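Local coordinates for monosaccharide ABC transporter substrate-binding protein, CUT2 family (Bradyrhizobium sp., PDB 4YHS) that probably captures a sugar or related small solute in the periplasm and delivers it to the membrane permease of an ABC importer, at residues V63-K69 and L93-Y99; A252-E256 and T279-Y283. One frame throughout, in Å; residues are numbered along the deposited sequence.

Contact 1 of 2, residues V63-K69 and L93-Y99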
loop_
_atom_site.group_PDB
_atom_site.type_symbol
_atom_site.label_atom_id
_atom_site.label_comp_id
_atom_site.label_asym_id
_atom_site.label_seq_id
_atom_site.Cartn_x
_atom_site.Cartn_y
_atom_site.Cartn_z
ATOM N N VAL A 63 -6.319 -3.992 17.398
ATOM C CA VAL A 63 -5.633 -3.821 16.119
ATOM C C VAL A 63 -4.238 -4.426 16.259
ATOM O O VAL A 63 -3.460 -4.003 17.109
ATOM C CB VAL A 63 -5.542 -2.338 15.684
ATOM C CG1 VAL A 63 -4.971 -2.245 14.251
ATOM C CG2 VAL A 63 -6.918 -1.702 15.744
ATOM N N SER A 64 -3.937 -5.402 15.402
ATOM C CA SER A 64 -2.660 -6.138 15.422
ATOM C C SER A 64 -1.828 -5.850 14.171
ATOM O O SER A 64 -2.256 -6.128 13.040
ATOM C CB SER A 64 -2.949 -7.640 15.554
ATOM O OG SER A 64 -1.801 -8.440 15.330
ATOM N N PHE A 65 -0.670 -5.227 14.388
ATOM C CA PHE A 65 0.237 -4.814 13.323
ATOM C C PHE A 65 1.427 -5.750 13.274
ATOM O O PHE A 65 1.808 -6.329 14.303
ATOM C CB PHE A 65 0.748 -3.399 13.567
ATOM C CG PHE A 65 -0.097 -2.295 12.956
ATOM C CD1 PHE A 65 -1.420 -2.466 12.664
ATOM C CD2 PHE A 65 0.494 -1.055 12.687
ATOM C CE1 PHE A 65 -2.160 -1.394 12.091
ATOM C CE2 PHE A 65 -0.214 -0.018 12.144
ATOM C CZ PHE A 65 -1.521 -0.167 11.839
ATOM N N PRO A 66 2.027 -5.913 12.089
ATOM C CA PRO A 66 3.251 -6.719 11.982
ATOM C C PRO A 66 4.441 -6.088 12.715
ATOM O O PRO A 66 5.305 -6.808 13.239
ATOM C CB PRO A 66 3.503 -6.765 10.473
ATOM C CG PRO A 66 2.842 -5.528 9.945
ATOM C CD PRO A 66 1.636 -5.318 10.805
ATOM N N HIS A 67 4.457 -4.757 12.759
ATOM C CA HIS A 67 5.562 -3.970 13.307
ATOM C C HIS A 67 5.176 -2.492 13.196
ATOM O O HIS A 67 4.117 -2.159 12.652
ATOM C CB HIS A 67 6.872 -4.257 12.568
ATOM C CG HIS A 67 6.879 -3.834 11.125
ATOM N ND1 HIS A 67 6.925 -2.514 10.728
ATOM C CD2 HIS A 67 6.856 -4.570 9.987
ATOM C CE1 HIS A 67 6.930 -2.453 9.404
ATOM N NE2 HIS A 67 6.897 -3.688 8.932
HETATM N N MSE A 68 6.047 -1.613 13.672
HETATM C CA MSE A 68 5.871 -0.159 13.542
HETATM C C MSE A 68 7.211 0.435 13.179
HETATM O O MSE A 68 7.653 1.438 13.756
HETATM C CB MSE A 68 5.343 0.457 14.853
HETATM C CG MSE A 68 4.896 1.885 14.746
HETATM SE SE MSE A 68 3.174 1.900 13.812
HETATM C CE MSE A 68 2.034 1.157 15.216
ATOM N N LYS A 69 7.871 -0.209 12.233
ATOM C CA LYS A 69 9.262 0.107 11.886
ATOM C C LYS A 69 9.451 1.074 10.731
ATOM O O LYS A 69 10.552 1.600 10.548
ATOM C CB LYS A 69 10.022 -1.186 11.555
ATOM C CG LYS A 69 10.238 -2.031 12.780
ATOM C CD LYS A 69 10.538 -3.506 12.455
ATOM C CE LYS A 69 11.957 -3.682 12.091
ATOM N NZ LYS A 69 12.212 -5.032 11.491
ATOM N N LEU A 93 -4.050 -0.892 20.054
ATOM C CA LEU A 93 -3.179 -1.384 18.989
ATOM C C LEU A 93 -1.935 -2.009 19.589
ATOM O O LEU A 93 -1.361 -1.458 20.535
ATOM C CB LEU A 93 -2.778 -0.267 18.030
ATOM C CG LEU A 93 -2.003 -0.684 16.763
ATOM C CD1 LEU A 93 -2.364 0.229 15.608
ATOM C CD2 LEU A 93 -0.477 -0.650 16.993
ATOM N N VAL A 94 -1.586 -3.188 19.072
ATOM C CA VAL A 94 -0.387 -3.924 19.437
ATOM C C VAL A 94 0.406 -4.223 18.151
ATOM O O VAL A 94 -0.173 -4.306 17.059
ATOM C CB VAL A 94 -0.740 -5.228 20.213
ATOM C CG1 VAL A 94 -1.422 -4.854 21.535
ATOM C CG2 VAL A 94 -1.638 -6.146 19.383
ATOM N N GLU A 95 1.736 -4.298 18.256
ATOM C CA GLU A 95 2.583 -4.608 17.091
ATOM C C GLU A 95 3.655 -5.636 17.484
ATOM O O GLU A 95 4.211 -5.587 18.596
ATOM C CB GLU A 95 3.205 -3.338 16.523
ATOM C CG GLU A 95 4.075 -2.588 17.494
ATOM C CD GLU A 95 5.501 -3.036 17.486
ATOM O OE1 GLU A 95 6.183 -2.652 18.440
ATOM O OE2 GLU A 95 5.953 -3.752 16.538
ATOM N N ALA A 96 3.938 -6.564 16.564
ATOM C CA ALA A 96 4.683 -7.772 16.923
ATOM C C ALA A 96 6.189 -7.607 16.807
ATOM O O ALA A 96 6.933 -8.496 17.202
ATOM C CB ALA A 96 4.239 -8.938 16.077
ATOM N N GLY A 97 6.624 -6.469 16.297
ATOM C CA GLY A 97 8.032 -6.154 16.232
ATOM C C GLY A 97 8.784 -6.594 14.984
ATOM O O GLY A 97 9.976 -6.368 14.888
ATOM N N GLY A 98 8.101 -7.152 13.994
ATOM C CA GLY A 98 8.794 -7.537 12.777
ATOM C C GLY A 98 8.153 -8.703 12.069
ATOM O O GLY A 98 7.419 -9.476 12.680
ATOM N N TYR A 99 8.432 -8.835 10.777
ATOM C CA TYR A 99 7.867 -9.931 10.000
ATOM C C TYR A 99 8.471 -11.299 10.346
ATOM O O TYR A 99 8.001 -12.330 9.860
ATOM C CB TYR A 99 8.008 -9.630 8.505
ATOM C CG TYR A 99 6.891 -8.755 7.958
ATOM C CD1 TYR A 99 5.588 -9.229 7.889
ATOM C CD2 TYR A 99 7.143 -7.467 7.511
ATOM C CE1 TYR A 99 4.560 -8.431 7.404
ATOM C CE2 TYR A 99 6.115 -6.650 7.007
ATOM C CZ TYR A 99 4.828 -7.150 6.965
ATOM O OH TYR A 99 3.795 -6.392 6.502
HETATM O O HOH W 1 8.118 -2.673 15.290
HETATM O O HOH W 2 12.379 -6.466 13.844
#
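Leu93 lays CD1 over the centre of the Phe65 ring, 3.9 Å from the centroid, while the same methyl touches Val63 CG1. Its other branch, CD2, meets CE of Met68, a selenomethionine, 3.6 Å away; bends at chi2 and chi3 bring that CE back over the leucine. This is the tight part, on the sheet face of Val63, Phe65, Leu93 and Glu95. Beneath it the parallel strands are joined by Val94 N to Val63 O and Phe65 N to Val94 O (2.9 Å, 167°), and Ala96 N to Phe65 O continues the pairing. Past the strand ends, Gly98 N reaches Pro66 O (2.9 Å). Pro66 CB sits over one face of the Tyr99 ring, offset toward its rim, and the His67 ring stands at 80° to that ring. The loop end, by contrast, is wet: a water accepts from Met68 N and donates to Glu95 OE2, another joins exposed Lys69 NZ to Gly97 O. Tyr99 OH hydrogen-bonds Asn149 ND2, and the Tyr99 side chain lies about 5 Å from a bound bis-tris. The segments end the two strands of a beta-alpha-beta unit whose helix 71-87 packs on Phe65 and Leu93, while helix 102-115 covers Ser64 and Val94.

Contact 2 of 2, residues A252-E256 and T279-Y283; sequences AVTAE and TPGVY
Two helix starts of the domain built on the four-stranded parallel sheet meet here: the first turn of helix 252-264 against the N-cap and first turn of helix 280-287. Glu256 and Thr279 approach from opposite directions. Thr279 OG1 donates to Glu256 OE1 at 2.7 Å, and the hydroxyl arrives from above the carboxylate plane, 51° out of it. The same OG1 accepts the capping bond from Val282 N at 3.0 Å, with a nearly straight N-H...O angle of 165°. A chi1 of 64° sets OG1 between the backbone N and the carbonyl carbon of Thr279, where it can turn back to the Val282 N-H while still facing the glutamate. One hydroxyl thus closes the helix end and ties it to the neighbouring helix.

Glu256 is extended beyond CG, which carries its carboxylate across to Gly281; OE2 lies 3.4 Å from Gly281 CA. A water accepts from Gly281 N at 2.8 Å and donates a longer bond to Glu256 OE1. The carboxylate therefore lies by the N terminus of helix 280-287, whose dipole would probably stabilise its negative charge.

Beside this polar cluster the packing is apolar and close. Ala252 CB touches both Thr279 CG2 and Val282 CG2, each at 3.5 Å, tighter than usual for carbon pairs. Val282 also rests on Ala275 of strand 272-275, and Ala252 on Tyr277 in the loop before the second helix. The Thr279 side chain is about 4 Å from a bound bis-tris, a molecule that probably came from the crystallisation liquor but may mark the solute pocket. Helix N termini gathered at the C-terminal ends of parallel strands, beside a ligand, are typical of the alpha/beta domains of periplasmic binding proteins.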
loop_
_atom_site.group_PDB
_atom_site.type_symbol
_atom_site.label_atom_id
_atom_site.label_comp_id
_atom_site.label_asym_id
_atom_site.label_seq_id
_atom_site.Cartn_x
_atom_site.Cartn_y
_atom_site.Cartn_z
ATOM N N ALA A 252 10.610 1.890 -4.483
ATOM C CA ALA A 252 10.848 3.214 -3.908
ATOM C C ALA A 252 12.296 3.349 -3.483
ATOM O O ALA A 252 12.909 4.403 -3.641
ATOM C CB ALA A 252 9.909 3.454 -2.717
ATOM N N VAL A 253 12.860 2.276 -2.939
ATOM C CA VAL A 253 14.269 2.271 -2.561
ATOM C C VAL A 253 15.161 2.608 -3.772
ATOM O O VAL A 253 16.144 3.360 -3.674
ATOM C CB VAL A 253 14.669 0.905 -1.968
ATOM C CG1 VAL A 253 16.167 0.852 -1.682
ATOM C CG2 VAL A 253 13.861 0.664 -0.700
ATOM N N THR A 254 14.820 2.013 -4.910
ATOM C CA THR A 254 15.545 2.226 -6.156
ATOM C C THR A 254 15.472 3.692 -6.607
ATOM O O THR A 254 16.489 4.326 -6.947
ATOM C CB THR A 254 14.963 1.361 -7.296
ATOM O OG1 THR A 254 14.768 0.007 -6.861
ATOM C CG2 THR A 254 15.904 1.361 -8.475
ATOM N N ALA A 255 14.261 4.227 -6.618
ATOM C CA ALA A 255 14.045 5.626 -7.061
ATOM C C ALA A 255 14.751 6.589 -6.118
ATOM O O ALA A 255 15.388 7.535 -6.577
ATOM C CB ALA A 255 12.594 5.940 -7.111
ATOM N N GLU A 256 14.644 6.357 -4.811
ATOM C CA GLU A 256 15.328 7.249 -3.869
ATOM C C GLU A 256 16.835 7.194 -4.030
ATOM O O GLU A 256 17.494 8.237 -4.060
ATOM C CB GLU A 256 14.949 6.930 -2.431
ATOM C CG GLU A 256 13.481 7.111 -2.134
ATOM C CD GLU A 256 13.126 6.712 -0.698
ATOM O OE1 GLU A 256 12.174 5.916 -0.493
ATOM O OE2 GLU A 256 13.812 7.208 0.212
ATOM N N THR A 279 6.585 6.313 -0.563
ATOM C CA THR A 279 7.340 6.455 0.701
ATOM C C THR A 279 7.567 7.938 0.927
ATOM O O THR A 279 7.436 8.714 -0.014
ATOM C CB THR A 279 8.696 5.804 0.668
ATOM O OG1 THR A 279 9.491 6.464 -0.313
ATOM C CG2 THR A 279 8.608 4.303 0.364
ATOM N N PRO A 280 7.931 8.339 2.156
ATOM C CA PRO A 280 8.247 9.762 2.331
ATOM C C PRO A 280 9.396 10.250 1.425
ATOM O O PRO A 280 9.323 11.381 0.928
ATOM C CB PRO A 280 8.612 9.851 3.821
ATOM C CG PRO A 280 7.784 8.777 4.452
ATOM C CD PRO A 280 7.851 7.636 3.447
ATOM N N GLY A 281 10.415 9.427 1.217
ATOM C CA GLY A 281 11.542 9.791 0.370
ATOM C C GLY A 281 11.111 9.997 -1.079
ATOM O O GLY A 281 11.528 10.939 -1.744
ATOM N N VAL A 282 10.243 9.122 -1.576
ATOM C CA VAL A 282 9.719 9.289 -2.926
ATOM C C VAL A 282 8.849 10.559 -3.029
ATOM O O VAL A 282 8.974 11.345 -3.971
ATOM C CB VAL A 282 8.920 8.062 -3.362
ATOM C CG1 VAL A 282 8.144 8.319 -4.701
ATOM C CG2 VAL A 282 9.856 6.861 -3.505
ATOM N N TYR A 283 8.031 10.798 -2.014
ATOM C CA TYR A 283 7.167 11.985 -1.952
ATOM C C TYR A 283 8.017 13.257 -2.023
ATOM O O TYR A 283 7.736 14.165 -2.805
ATOM C CB TYR A 283 6.327 11.911 -0.663
ATOM C CG TYR A 283 5.238 12.953 -0.504
ATOM C CD1 TYR A 283 3.964 12.748 -1.013
ATOM C CD2 TYR A 283 5.478 14.121 0.176
ATOM C CE1 TYR A 283 2.962 13.716 -0.848
ATOM C CE2 TYR A 283 4.494 15.066 0.348
ATOM C CZ TYR A 283 3.238 14.849 -0.147
ATOM O OH TYR A 283 2.286 15.832 0.018
HETATM O O HOH W 3 11.370 7.074 2.475
#

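Overall arrangement
From the N terminus, contact 1 comes first: residues 63-69 form the end of strand 60-65 and the loop after it, the chain runs through helix 71-87, and strand 90-95 returns beside the first strand to close the loop at 93-99. The chain then passes through the remaining helices and strands to contact 2, where 252-256 and 279-283 close an excursion of similar length through the rest of helix 252-264 and strand 272-275. The two loops neither nest nor cross; they follow in series. Contact 1 ties neighbouring strands of the larger mixed sheet, contact 2 two helices on the four-stranded parallel sheet. Their centres are 22 Å apart and they do not touch, their nearest atoms being about 10 Å apart.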